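Local coordinates for protein ectoine dioxygenase (PDB 4MHR) that catalyses the iron(II)- and 2-oxoglutarate-dependent hydroxylation of L-ectoine to 5-hydroxyectoine, a compatible solute that protects cells against osmotic stress, at residues Met110-Ala115 and Arg302-Pro307; Arg118-Ala123 and Leu269-Val274; Arg124-Asp129 and Arg168-Ser173; Gly128-Ile133 and Pro298-Val303. All coordinates share one frame; numbering follows the deposited sequence.

Contact 1: Met110-Ala115 and Arg302-Pro307; sequences MARLAA and RVERGP
Ala115 and Val303 bring the two backbones together, their CA atoms 4.9 Å apart, where the last turn of helix 108-115 meets an irregular, extended run of the C-terminal tail. The carbonyl of Ala115 takes the amide of Glu304 in a nearly straight bond, N to O 2.9 Å with 170° at the hydrogen. Val303 CA adds a C-H...O contact to the same Ala115 O at 3.5 Å. Ala115 points its methyl at the tail, and CB rests 3.4 Å from Arg302 O. This is a surface contact on the cupin-fold enzyme: the tail, having left the core at strand 264-273, runs past the C-terminal end of helix 108-115 and the start of helix 117-127, where Ala117 also shares a backbone bond with Glu304. One turn back, Arg112 reaches across with CG anti to its own nitrogen (chi1 -176°) and a bend at chi2. Its guanidinium lies with one face on Glu304 CB, which sits over the centre of the group, 3.6 Å from Arg112 CZ. At the edge of the group, slightly tilted from its plane, Arg112 NH2 donates to Gly306 O at 2.8 Å, a bent bond of 135° reaching the oxygen from above its carbonyl plane. The stronger polar partner of the guanidinium is Asp116, a salt bridge through NH1, so one nitrogen is tied just past its own helix and the other to the tail. Glu304 instead turns its carboxylate away from Arg112, toward a long, purely electrostatic pairing with Arg302, whose NH1 also donates to Val303 O.

Contact 2: Arg118-Ala123 and Leu269-Val274; sequences RLADVA and LVYNAV
Tyr271 lays its ring under helix 117-127, with the methyl of Ala123 over one face: Ala123 CB is 4.1 Å from the ring centroid and 29° off the normal, a CH-pi contact displaced toward the root of the ring, where CB lies 3.7 Å from Tyr271 CG. Farther along the ring, Ala120 CA approaches Tyr271 CE1 obliquely, with CB close by, and at the far end Leu119 CB comes within 3.4 Å of Tyr271 OH. The first torsion of Tyr271, -65°, sets CG anti to the carbonyl carbon and sends the ring from the strand along the helix, so one aromatic residue meets Ala123, Ala120 and Leu119 in turn. Leu119 also crosses Leu269 at about a right angle, the two CD1 atoms 4.0 Å apart. The axes of helix segment 118-123 and strand segment 269-273 come within 9.7 Å, their directions 36° apart, a helix laid on the major antiparallel sheet of the cupin fold. The ring passes beneath two alanines of the helix, Ala120 and Ala123. Met172 of neighbouring strand 169-175 touches both Leu119 and Tyr271, and Val244 of strand 244-248 also meets Leu119. All five touching residues are buried, and the contact between the segments is apolar. The phenol still needs a polar partner at this depth: Tyr271 OH is hydrogen-bonded to Ala114 O of helix 108-115, which satisfies the hydroxyl and probably fixes the direction of the ring.

Contact 3: Arg124-Asp129 and Arg168-Ser173; sequences RFLLGD and RALSMS
Leu126 and Leu127 pack against Leu170 where the end of helix 117-127 lies over strand 169-175 of the main cupin sheet, and the helix closes there in a Schellman motif with Gly128 at positive phi. The tight part is this leucine cluster. Leu126 and Leu170 cross at about a right angle, with Leu126 CD1 3.8 Å from Leu170 CD2, while Leu127 comes in at a slant, its CG 4.1 Å from the same methyl. Leu170 holds CG between its backbone nitrogen and carbonyl carbon (chi1 61°), which directs CD2 at both helix residues. Leu127 also spreads its methyls over the strand's start, CD2 lying 3.8 Å from Ala169 N. Leu246 of strand 244-248 continues the apolar layer beside Leu126. On the sheet's other side, the side chain of Ala169 is about 4 Å from that of Trp158, a residue important for ectoine stabilization.

The polar side is looser and only partly buried. Arg168, bent at chi2 and chi3, curls back over the helix end. Asp129 OD2 lies over one face of the guanidinium, 4.4 Å from Arg168 NH1, probably a through-space attraction only, since no N-H points at it; this carboxylate oxygen is hydrogen-bonded to Ser275 instead. At the guanidinium edge, and in its plane, Arg168 NH1 donates to Leu127 O at 3.0 Å, although the exact place of that oxygen is less sure.

Contact 4: Gly128-Ile133 and Pro298-Val303; sequences GDEVYI and PAALRV
The first residues of strand 131-141, an inner strand of the large cupin sheet, are met here by the C-terminal tail, whose direction is 101° from theirs. A single direct backbone bond joins them: Leu301 N donates to Val131 O at 2.8 Å. Next to it a water gathers three groups, accepting from Val131 N at 3.0 Å and lying within hydrogen-bonding distance of Glu130 OE1 (2.6 Å) and Leu301 O (3.1 Å). Glu130, bent at chi2, sends its other oxygen, OE2, to a salt bridge with Arg124. The tail's Pro298, though poorly ordered, sets its CB and CG over one face of Tyr132, the two side chains crossing at a slant: CG is 3.6 Å from the ring centroid and 12° off the normal, a CH-pi contact over the ring centre. The phenol OH of Tyr132 is hydrogen-bonded to Asn272. Leu301 CD2 touches Val131 CG2 and Ile133 CD1, each at 4.4 Å. Strand 264-273 runs alongside, and its Tyr271 meets Val131, Ile133 and Leu301, while Val303 carries the tail on to Ala117, Asp121 and Arg124 of helix 117-127.

Helix 117-127 and the main antiparallel sheet organise the group. Contacts 2 and 3, with centres about 5 Å apart, set successive turns of that helix on neighbouring strands 264-273 and 169-175. Contact 4, its centre about 7 Å from that of contact 2, begins where the chain leaves the helix for strand 131-141, on the other side of strand 264-273. Contact 1 lies farther out, about 11 Å from contact 2 between centres, on the preceding helix 108-115; it shares Arg302 and Val303 with contact 4. Along the chain, contacts 2 and 3 are nested inside the loop that contact 1 closes. The C-terminal tail is thus fastened across helices and sheet, with Arg305 salt-bridged to Asp121.

Contact 1: Met110-Ala115 and Arg302-Pro307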
loop_
_atom_site.group_PDB
_atom_site.type_symbol
_atom_site.label_atom_id
_atom_site.label_comp_id
_atom_site.label_asym_id
_atom_site.label_seq_id
_atom_site.Cartn_x
_atom_site.Cartn_y
_atom_site.Cartn_z
ATOM N N MET A 110 1.652 10.445 -12.275
ATOM C CA MET A 110 1.242 9.676 -11.083
ATOM C C MET A 110 -0.127 10.067 -10.578
ATOM O O MET A 110 -0.873 9.192 -10.127
ATOM C CB MET A 110 2.264 9.724 -9.972
ATOM C CG MET A 110 3.627 9.250 -10.414
ATOM S SD MET A 110 3.677 7.581 -11.144
ATOM C CE MET A 110 5.345 7.462 -11.750
ATOM N N ALA A 111 -0.519 11.335 -10.749
ATOM C CA ALA A 111 -1.936 11.719 -10.500
ATOM C C ALA A 111 -2.876 10.978 -11.435
ATOM O O ALA A 111 -3.935 10.465 -11.025
ATOM C CB ALA A 111 -2.169 13.236 -10.646
ATOM N N ARG A 112 -2.497 10.925 -12.708
ATOM C CA ARG A 112 -3.294 10.268 -13.714
ATOM C C ARG A 112 -3.325 8.737 -13.500
ATOM O O ARG A 112 -4.354 8.120 -13.729
ATOM C CB ARG A 112 -2.742 10.588 -15.104
ATOM C CG ARG A 112 -3.522 10.040 -16.287
ATOM C CD ARG A 112 -5.040 10.308 -16.263
ATOM N NE ARG A 112 -5.638 9.591 -17.402
ATOM C CZ ARG A 112 -5.924 8.291 -17.433
ATOM N NH1 ARG A 112 -5.694 7.497 -16.358
ATOM N NH2 ARG A 112 -6.444 7.752 -18.525
ATOM N N LEU A 113 -2.186 8.137 -13.146
ATOM C CA LEU A 113 -2.176 6.711 -12.738
ATOM C C LEU A 113 -3.182 6.478 -11.586
ATOM O O LEU A 113 -4.046 5.614 -11.677
ATOM C CB LEU A 113 -0.774 6.257 -12.376
ATOM C CG LEU A 113 -0.622 4.842 -11.823
ATOM C CD1 LEU A 113 -0.959 3.832 -12.887
ATOM C CD2 LEU A 113 0.789 4.641 -11.366
ATOM N N ALA A 114 -3.136 7.318 -10.557
ATOM C CA ALA A 114 -3.913 7.097 -9.395
ATOM C C ALA A 114 -5.373 7.137 -9.735
ATOM O O ALA A 114 -6.181 6.375 -9.144
ATOM C CB ALA A 114 -3.589 8.122 -8.329
ATOM N N ALA A 115 -5.732 8.011 -10.689
ATOM C CA ALA A 115 -7.148 8.238 -11.070
ATOM C C ALA A 115 -7.624 7.232 -12.071
ATOM O O ALA A 115 -8.806 7.194 -12.421
ATOM C CB ALA A 115 -7.364 9.694 -11.635
ATOM N N ARG A 302 -11.607 11.825 -8.852
ATOM C CA ARG A 302 -12.423 11.739 -10.095
ATOM C C ARG A 302 -11.763 10.691 -10.936
ATOM O O ARG A 302 -10.590 10.759 -11.085
ATOM C CB ARG A 302 -12.358 13.087 -10.847
ATOM C CG ARG A 302 -13.121 13.141 -12.144
ATOM C CD ARG A 302 -12.220 13.612 -13.272
ATOM N NE ARG A 302 -12.944 14.280 -14.354
ATOM C CZ ARG A 302 -13.640 13.659 -15.292
ATOM N NH1 ARG A 302 -13.727 12.324 -15.305
ATOM N NH2 ARG A 302 -14.257 14.370 -16.229
ATOM N N VAL A 303 -12.506 9.714 -11.457
ATOM C CA VAL A 303 -11.932 8.642 -12.223
ATOM C C VAL A 303 -11.706 8.986 -13.691
ATOM O O VAL A 303 -12.609 9.483 -14.352
ATOM C CB VAL A 303 -12.822 7.379 -12.131
ATOM C CG1 VAL A 303 -12.250 6.218 -12.925
ATOM C CG2 VAL A 303 -13.045 7.014 -10.670
ATOM N N GLU A 304 -10.549 8.607 -14.240
ATOM C CA GLU A 304 -10.267 8.837 -15.671
ATOM C C GLU A 304 -10.251 7.541 -16.414
ATOM O O GLU A 304 -9.773 6.551 -15.921
ATOM C CB GLU A 304 -8.915 9.492 -15.844
ATOM C CG GLU A 304 -8.756 10.719 -14.991
ATOM C CD GLU A 304 -9.373 11.925 -15.671
ATOM O OE1 GLU A 304 -9.873 11.779 -16.815
ATOM O OE2 GLU A 304 -9.378 12.985 -15.051
ATOM N N ARG A 305 -10.778 7.540 -17.624
ATOM C CA ARG A 305 -10.840 6.355 -18.460
ATOM C C ARG A 305 -9.965 6.649 -19.697
ATOM O O ARG A 305 -9.732 7.803 -20.025
ATOM C CB ARG A 305 -12.299 6.028 -18.771
ATOM C CG ARG A 305 -13.080 5.619 -17.527
ATOM C CD ARG A 305 -14.614 5.713 -17.581
ATOM N NE ARG A 305 -15.187 5.737 -16.220
ATOM C CZ ARG A 305 -15.240 4.690 -15.377
ATOM N NH1 ARG A 305 -14.788 3.506 -15.750
ATOM N NH2 ARG A 305 -15.762 4.825 -14.152
ATOM N N GLY A 306 -9.372 5.612 -20.279
ATOM C CA GLY A 306 -8.513 5.724 -21.430
ATOM C C GLY A 306 -7.052 5.431 -21.142
ATOM O O GLY A 306 -6.648 5.334 -19.973
ATOM N N PRO A 307 -6.237 5.328 -22.216
ATOM C CA PRO A 307 -4.827 4.975 -22.061
ATOM C C PRO A 307 -4.092 6.093 -21.358
ATOM O O PRO A 307 -4.573 7.235 -21.323
ATOM C CB PRO A 307 -4.332 4.792 -23.502
ATOM C CG PRO A 307 -5.542 4.970 -24.392
ATOM C CD PRO A 307 -6.528 5.759 -23.595
#

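Contact 2: Arg118-Ala123 and Leu269-Val274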
loop_
_atom_site.group_PDB
_atom_site.type_symbol
_atom_site.label_atom_id
_atom_site.label_comp_id
_atom_site.label_asym_id
_atom_site.label_seq_id
_atom_site.Cartn_x
_atom_site.Cartn_y
_atom_site.Cartn_z
ATOM N N ARG A 118 -8.793 1.569 -14.121
ATOM C CA ARG A 118 -8.342 0.222 -13.906
ATOM C C ARG A 118 -7.868 0.060 -12.457
ATOM O O ARG A 118 -7.853 -1.060 -12.003
ATOM C CB ARG A 118 -7.207 -0.164 -14.855
ATOM C CG ARG A 118 -7.633 -0.380 -16.290
ATOM C CD ARG A 118 -6.431 -0.367 -17.238
ATOM N NE ARG A 118 -5.985 0.996 -17.450
ATOM C CZ ARG A 118 -5.107 1.372 -18.381
ATOM N NH1 ARG A 118 -4.545 0.476 -19.209
ATOM N NH2 ARG A 118 -4.815 2.646 -18.478
ATOM N N LEU A 119 -7.463 1.156 -11.783
ATOM C CA LEU A 119 -7.114 1.132 -10.378
ATOM C C LEU A 119 -8.280 1.616 -9.525
ATOM O O LEU A 119 -8.814 0.879 -8.634
ATOM C CB LEU A 119 -5.814 1.914 -10.112
ATOM C CG LEU A 119 -4.617 1.451 -10.929
ATOM C CD1 LEU A 119 -3.368 2.165 -10.476
ATOM C CD2 LEU A 119 -4.406 -0.097 -10.825
ATOM N N ALA A 120 -8.704 2.848 -9.779
ATOM C CA ALA A 120 -9.661 3.504 -8.880
ATOM C C ALA A 120 -11.057 2.842 -8.778
ATOM O O ALA A 120 -11.662 2.930 -7.699
ATOM C CB ALA A 120 -9.811 4.994 -9.192
ATOM N N ASP A 121 -11.600 2.290 -9.874
ATOM C CA ASP A 121 -12.866 1.547 -9.825
ATOM C C ASP A 121 -12.763 0.244 -9.035
ATOM O O ASP A 121 -13.731 -0.171 -8.412
ATOM C CB ASP A 121 -13.440 1.211 -11.207
ATOM C CG ASP A 121 -14.120 2.442 -11.842
ATOM O OD1 ASP A 121 -14.281 3.390 -11.125
ATOM O OD2 ASP A 121 -14.413 2.454 -13.021
ATOM N N VAL A 122 -11.593 -0.332 -9.015
ATOM C CA VAL A 122 -11.378 -1.536 -8.171
ATOM C C VAL A 122 -11.368 -1.117 -6.718
ATOM O O VAL A 122 -12.026 -1.751 -5.856
ATOM C CB VAL A 122 -10.098 -2.274 -8.593
ATOM C CG1 VAL A 122 -9.776 -3.390 -7.671
ATOM C CG2 VAL A 122 -10.190 -2.895 -10.003
ATOM N N ALA A 123 -10.711 0.017 -6.437
ATOM C CA ALA A 123 -10.785 0.568 -5.097
ATOM C C ALA A 123 -12.217 0.897 -4.653
ATOM O O ALA A 123 -12.594 0.653 -3.475
ATOM C CB ALA A 123 -9.949 1.823 -4.935
ATOM N N LEU A 269 0.148 3.416 -4.022
ATOM C CA LEU A 269 -1.029 4.293 -3.884
ATOM C C LEU A 269 -1.941 3.770 -2.788
ATOM O O LEU A 269 -2.318 2.612 -2.849
ATOM C CB LEU A 269 -1.766 4.337 -5.205
ATOM C CG LEU A 269 -0.963 4.796 -6.426
ATOM C CD1 LEU A 269 -1.718 4.608 -7.723
ATOM C CD2 LEU A 269 -0.631 6.280 -6.266
ATOM N N VAL A 270 -2.250 4.582 -1.778
ATOM C CA VAL A 270 -3.187 4.207 -0.759
ATOM C C VAL A 270 -4.526 4.887 -0.996
ATOM O O VAL A 270 -4.649 6.121 -0.915
ATOM C CB VAL A 270 -2.670 4.521 0.659
ATOM C CG1 VAL A 270 -3.662 4.057 1.726
ATOM C CG2 VAL A 270 -1.290 3.890 0.891
ATOM N N TYR A 271 -5.550 4.062 -1.219
ATOM C CA TYR A 271 -6.946 4.533 -1.415
ATOM C C TYR A 271 -7.672 4.368 -0.103
ATOM O O TYR A 271 -7.616 3.305 0.534
ATOM C CB TYR A 271 -7.613 3.724 -2.538
ATOM C CG TYR A 271 -7.042 3.881 -3.901
ATOM C CD1 TYR A 271 -7.559 4.840 -4.802
ATOM C CD2 TYR A 271 -5.972 3.116 -4.329
ATOM C CE1 TYR A 271 -7.031 4.969 -6.106
ATOM C CE2 TYR A 271 -5.421 3.273 -5.618
ATOM C CZ TYR A 271 -5.934 4.232 -6.474
ATOM O OH TYR A 271 -5.418 4.365 -7.726
ATOM N N ASN A 272 -8.330 5.410 0.353
ATOM C CA ASN A 272 -9.221 5.346 1.504
ATOM C C ASN A 272 -10.676 5.713 1.114
ATOM O O ASN A 272 -10.878 6.519 0.257
ATOM C CB ASN A 272 -8.721 6.249 2.624
ATOM C CG ASN A 272 -9.442 5.977 3.973
ATOM O OD1 ASN A 272 -9.910 4.865 4.270
ATOM N ND2 ASN A 272 -9.475 6.995 4.830
ATOM N N ALA A 273 -11.674 5.119 1.760
ATOM C CA ALA A 273 -13.052 5.509 1.518
ATOM C C ALA A 273 -13.228 6.944 2.060
ATOM O O ALA A 273 -12.724 7.286 3.168
ATOM C CB ALA A 273 -14.028 4.542 2.236
ATOM N N VAL A 274 -13.925 7.776 1.311
ATOM C CA VAL A 274 -14.219 9.171 1.819
ATOM C C VAL A 274 -14.969 9.183 3.155
ATOM O O VAL A 274 -14.699 10.044 3.957
ATOM C CB VAL A 274 -14.926 10.069 0.767
ATOM C CG1 VAL A 274 -14.111 10.233 -0.504
ATOM C CG2 VAL A 274 -16.298 9.479 0.407
#

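Contact 3: Arg124-Asp129 and Arg168-Ser173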
loop_
_atom_site.group_PDB
_atom_site.type_symbol
_atom_site.label_atom_id
_atom_site.label_comp_id
_atom_site.label_asym_id
_atom_site.label_seq_id
_atom_site.Cartn_x
_atom_site.Cartn_y
_atom_site.Cartn_z
ATOM N N ARG A 124 -12.932 1.599 -5.508
ATOM C CA ARG A 124 -14.290 2.025 -5.160
ATOM C C ARG A 124 -15.165 0.775 -4.916
ATOM O O ARG A 124 -16.000 0.782 -4.088
ATOM C CB ARG A 124 -14.902 2.879 -6.296
ATOM C CG ARG A 124 -14.223 4.246 -6.375
ATOM C CD ARG A 124 -14.447 4.924 -7.737
ATOM N NE ARG A 124 -15.832 5.294 -7.778
ATOM C CZ ARG A 124 -16.771 4.668 -8.466
ATOM N NH1 ARG A 124 -16.486 3.673 -9.299
ATOM N NH2 ARG A 124 -18.016 5.061 -8.310
ATOM N N PHE A 125 -14.995 -0.271 -5.717
ATOM C CA PHE A 125 -15.724 -1.547 -5.454
ATOM C C PHE A 125 -15.333 -2.156 -4.073
ATOM O O PHE A 125 -16.177 -2.459 -3.193
ATOM C CB PHE A 125 -15.431 -2.570 -6.562
ATOM C CG PHE A 125 -16.020 -3.900 -6.249
ATOM C CD1 PHE A 125 -17.369 -4.067 -6.312
ATOM C CD2 PHE A 125 -15.226 -4.961 -5.803
ATOM C CE1 PHE A 125 -17.945 -5.294 -5.900
ATOM C CE2 PHE A 125 -15.773 -6.167 -5.469
ATOM C CZ PHE A 125 -17.136 -6.312 -5.489
ATOM N N LEU A 126 -14.055 -2.399 -3.897
ATOM C CA LEU A 126 -13.561 -3.104 -2.706
ATOM C C LEU A 126 -13.860 -2.334 -1.418
ATOM O O LEU A 126 -14.140 -2.965 -0.358
ATOM C CB LEU A 126 -12.057 -3.395 -2.774
ATOM C CG LEU A 126 -11.694 -4.415 -3.835
ATOM C CD1 LEU A 126 -10.178 -4.546 -3.912
ATOM C CD2 LEU A 126 -12.288 -5.778 -3.524
ATOM N N LEU A 127 -13.836 -1.013 -1.518
ATOM C CA LEU A 127 -14.120 -0.132 -0.374
ATOM C C LEU A 127 -15.604 0.348 -0.241
ATOM O O LEU A 127 -16.017 0.915 0.793
ATOM C CB LEU A 127 -13.138 1.011 -0.347
ATOM C CG LEU A 127 -11.667 0.642 -0.344
ATOM C CD1 LEU A 127 -10.738 1.854 -0.332
ATOM C CD2 LEU A 127 -11.420 -0.243 0.858
ATOM N N GLY A 128 -16.414 -0.013 -1.208
ATOM C CA GLY A 128 -17.850 0.265 -1.246
ATOM C C GLY A 128 -18.143 1.725 -1.098
ATOM O O GLY A 128 -18.936 2.063 -0.305
ATOM N N ASP A 129 -17.425 2.596 -1.786
ATOM C CA ASP A 129 -17.531 4.032 -1.518
ATOM C C ASP A 129 -16.756 4.779 -2.589
ATOM O O ASP A 129 -15.963 4.208 -3.286
ATOM C CB ASP A 129 -16.916 4.365 -0.131
ATOM C CG ASP A 129 -17.451 5.703 0.500
ATOM O OD1 ASP A 129 -18.230 6.367 -0.174
ATOM O OD2 ASP A 129 -17.062 6.067 1.643
ATOM N N ARG A 168 -10.908 0.253 6.182
ATOM C CA ARG A 168 -11.643 0.524 4.956
ATOM C C ARG A 168 -10.752 1.317 3.985
ATOM O O ARG A 168 -11.125 2.305 3.327
ATOM C CB ARG A 168 -13.019 1.152 5.227
ATOM C CG ARG A 168 -13.722 1.423 3.917
ATOM C CD ARG A 168 -15.128 1.214 3.462
ATOM N NE ARG A 168 -16.129 1.880 4.118
ATOM C CZ ARG A 168 -17.451 2.053 3.804
ATOM N NH1 ARG A 168 -18.106 1.868 2.672
ATOM N NH2 ARG A 168 -18.160 2.541 4.786
ATOM N N ALA A 169 -9.504 0.844 3.901
ATOM C CA ALA A 169 -8.491 1.378 3.012
ATOM C C ALA A 169 -7.711 0.257 2.396
ATOM O O ALA A 169 -7.619 -0.855 2.948
ATOM C CB ALA A 169 -7.532 2.340 3.743
ATOM N N LEU A 170 -7.124 0.534 1.244
ATOM C CA LEU A 170 -6.245 -0.446 0.641
ATOM C C LEU A 170 -5.074 0.175 -0.071
ATOM O O LEU A 170 -5.108 1.393 -0.467
ATOM C CB LEU A 170 -6.990 -1.319 -0.307
ATOM C CG LEU A 170 -7.658 -0.703 -1.484
ATOM C CD1 LEU A 170 -6.704 -0.518 -2.633
ATOM C CD2 LEU A 170 -8.677 -1.701 -1.969
ATOM N N SER A 171 -4.029 -0.632 -0.231
ATOM C CA SER A 171 -2.844 -0.171 -0.966
ATOM C C SER A 171 -2.706 -0.870 -2.284
ATOM O O SER A 171 -3.052 -2.079 -2.432
ATOM C CB SER A 171 -1.597 -0.435 -0.147
ATOM O OG SER A 171 -1.769 0.233 1.100
ATOM N N MET A 172 -2.297 -0.118 -3.277
ATOM C CA MET A 172 -1.847 -0.728 -4.528
ATOM C C MET A 172 -0.369 -0.448 -4.868
ATOM O O MET A 172 0.069 0.719 -4.863
ATOM C CB MET A 172 -2.676 -0.230 -5.654
ATOM C CG MET A 172 -4.118 -0.285 -5.390
ATOM S SD MET A 172 -5.027 -0.291 -6.930
ATOM C CE MET A 172 -6.616 0.012 -6.250
ATOM N N SER A 173 0.408 -1.514 -5.134
ATOM C CA SER A 173 1.813 -1.410 -5.527
ATOM C C SER A 173 1.897 -1.698 -7.016
ATOM O O SER A 173 1.588 -2.806 -7.446
ATOM C CB SER A 173 2.689 -2.351 -4.690
ATOM O OG SER A 173 4.054 -2.201 -5.111
#

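Contact 4: Gly128-Ile133 and Pro298-Val303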
loop_
_atom_site.group_PDB
_atom_site.type_symbol
_atom_site.label_atom_id
_atom_site.label_comp_id
_atom_site.label_asym_id
_atom_site.label_seq_id
_atom_site.Cartn_x
_atom_site.Cartn_y
_atom_site.Cartn_z
ATOM N N GLY A 128 -16.414 -0.013 -1.208
ATOM C CA GLY A 128 -17.850 0.265 -1.246
ATOM C C GLY A 128 -18.143 1.725 -1.098
ATOM O O GLY A 128 -18.936 2.063 -0.305
ATOM N N ASP A 129 -17.425 2.596 -1.786
ATOM C CA ASP A 129 -17.531 4.032 -1.518
ATOM C C ASP A 129 -16.756 4.779 -2.589
ATOM O O ASP A 129 -15.963 4.208 -3.286
ATOM C CB ASP A 129 -16.916 4.365 -0.131
ATOM C CG ASP A 129 -17.451 5.703 0.500
ATOM O OD1 ASP A 129 -18.230 6.367 -0.174
ATOM O OD2 ASP A 129 -17.062 6.067 1.643
ATOM N N GLU A 130 -17.012 6.068 -2.741
ATOM C CA GLU A 130 -16.015 6.959 -3.340
ATOM C C GLU A 130 -14.707 6.967 -2.515
ATOM O O GLU A 130 -14.709 6.766 -1.271
ATOM C CB GLU A 130 -16.612 8.399 -3.427
ATOM C CG GLU A 130 -17.894 8.487 -4.321
ATOM C CD GLU A 130 -17.709 7.864 -5.679
ATOM O OE1 GLU A 130 -16.597 7.962 -6.305
ATOM O OE2 GLU A 130 -18.655 7.170 -6.110
ATOM N N VAL A 131 -13.602 7.256 -3.165
ATOM C CA VAL A 131 -12.275 7.119 -2.512
ATOM C C VAL A 131 -11.399 8.343 -2.727
ATOM O O VAL A 131 -11.640 9.133 -3.631
ATOM C CB VAL A 131 -11.502 5.914 -3.098
ATOM C CG1 VAL A 131 -12.188 4.636 -2.744
ATOM C CG2 VAL A 131 -11.408 6.007 -4.599
ATOM N N TYR A 132 -10.373 8.478 -1.915
ATOM C CA TYR A 132 -9.388 9.517 -2.133
ATOM C C TYR A 132 -8.034 8.916 -1.759
ATOM O O TYR A 132 -7.954 7.778 -1.209
ATOM C CB TYR A 132 -9.750 10.766 -1.297
ATOM C CG TYR A 132 -9.493 10.565 0.176
ATOM C CD1 TYR A 132 -10.394 9.872 0.979
ATOM C CD2 TYR A 132 -8.352 11.010 0.747
ATOM C CE1 TYR A 132 -10.140 9.674 2.290
ATOM C CE2 TYR A 132 -8.082 10.794 2.111
ATOM C CZ TYR A 132 -8.988 10.138 2.853
ATOM O OH TYR A 132 -8.785 9.872 4.188
ATOM N N ILE A 133 -6.974 9.627 -2.135
ATOM C CA ILE A 133 -5.591 9.202 -1.887
ATOM C C ILE A 133 -5.167 9.580 -0.498
ATOM O O ILE A 133 -5.024 10.739 -0.224
ATOM C CB ILE A 133 -4.589 9.738 -2.931
ATOM C CG1 ILE A 133 -5.026 9.298 -4.337
ATOM C CG2 ILE A 133 -3.178 9.217 -2.622
ATOM C CD1 ILE A 133 -5.137 7.791 -4.511
ATOM N N PRO A 298 -11.861 15.262 2.892
ATOM C CA PRO A 298 -11.216 15.085 1.596
ATOM C C PRO A 298 -12.290 14.876 0.532
ATOM O O PRO A 298 -13.310 14.270 0.824
ATOM C CB PRO A 298 -10.426 13.796 1.796
ATOM C CG PRO A 298 -11.318 12.992 2.704
ATOM C CD PRO A 298 -12.122 13.957 3.538
ATOM N N ALA A 299 -12.063 15.385 -0.677
ATOM C CA ALA A 299 -13.005 15.218 -1.777
ATOM C C ALA A 299 -12.655 13.947 -2.536
ATOM O O ALA A 299 -11.513 13.499 -2.532
ATOM C CB ALA A 299 -12.964 16.416 -2.719
ATOM N N ALA A 300 -13.654 13.435 -3.225
ATOM C CA ALA A 300 -13.569 12.199 -3.984
ATOM C C ALA A 300 -12.654 12.337 -5.191
ATOM O O ALA A 300 -12.710 13.323 -5.935
ATOM C CB ALA A 300 -14.967 11.761 -4.426
ATOM N N LEU A 301 -11.773 11.362 -5.346
ATOM C CA LEU A 301 -11.005 11.189 -6.546
ATOM C C LEU A 301 -11.917 11.094 -7.788
ATOM O O LEU A 301 -12.888 10.374 -7.788
ATOM C CB LEU A 301 -10.175 9.931 -6.392
ATOM C CG LEU A 301 -9.171 9.605 -7.462
ATOM C CD1 LEU A 301 -8.042 10.666 -7.561
ATOM C CD2 LEU A 301 -8.612 8.233 -7.113
ATOM N N ARG A 302 -11.607 11.825 -8.852
ATOM C CA ARG A 302 -12.423 11.739 -10.095
ATOM C C ARG A 302 -11.763 10.691 -10.936
ATOM O O ARG A 302 -10.590 10.759 -11.085
ATOM C CB ARG A 302 -12.358 13.087 -10.847
ATOM C CG ARG A 302 -13.121 13.141 -12.144
ATOM C CD ARG A 302 -12.220 13.612 -13.272
ATOM N NE ARG A 302 -12.944 14.280 -14.354
ATOM C CZ ARG A 302 -13.640 13.659 -15.292
ATOM N NH1 ARG A 302 -13.727 12.324 -15.305
ATOM N NH2 ARG A 302 -14.257 14.370 -16.229
ATOM N N VAL A 303 -12.506 9.714 -11.457
ATOM C CA VAL A 303 -11.932 8.642 -12.223
ATOM C C VAL A 303 -11.706 8.986 -13.691
ATOM O O VAL A 303 -12.609 9.483 -14.352
ATOM C CB VAL A 303 -12.822 7.379 -12.131
ATOM C CG1 VAL A 303 -12.250 6.218 -12.925
ATOM C CG2 VAL A 303 -13.045 7.014 -10.670
HETATM O O HOH W 1 -14.021 8.169 -5.984
#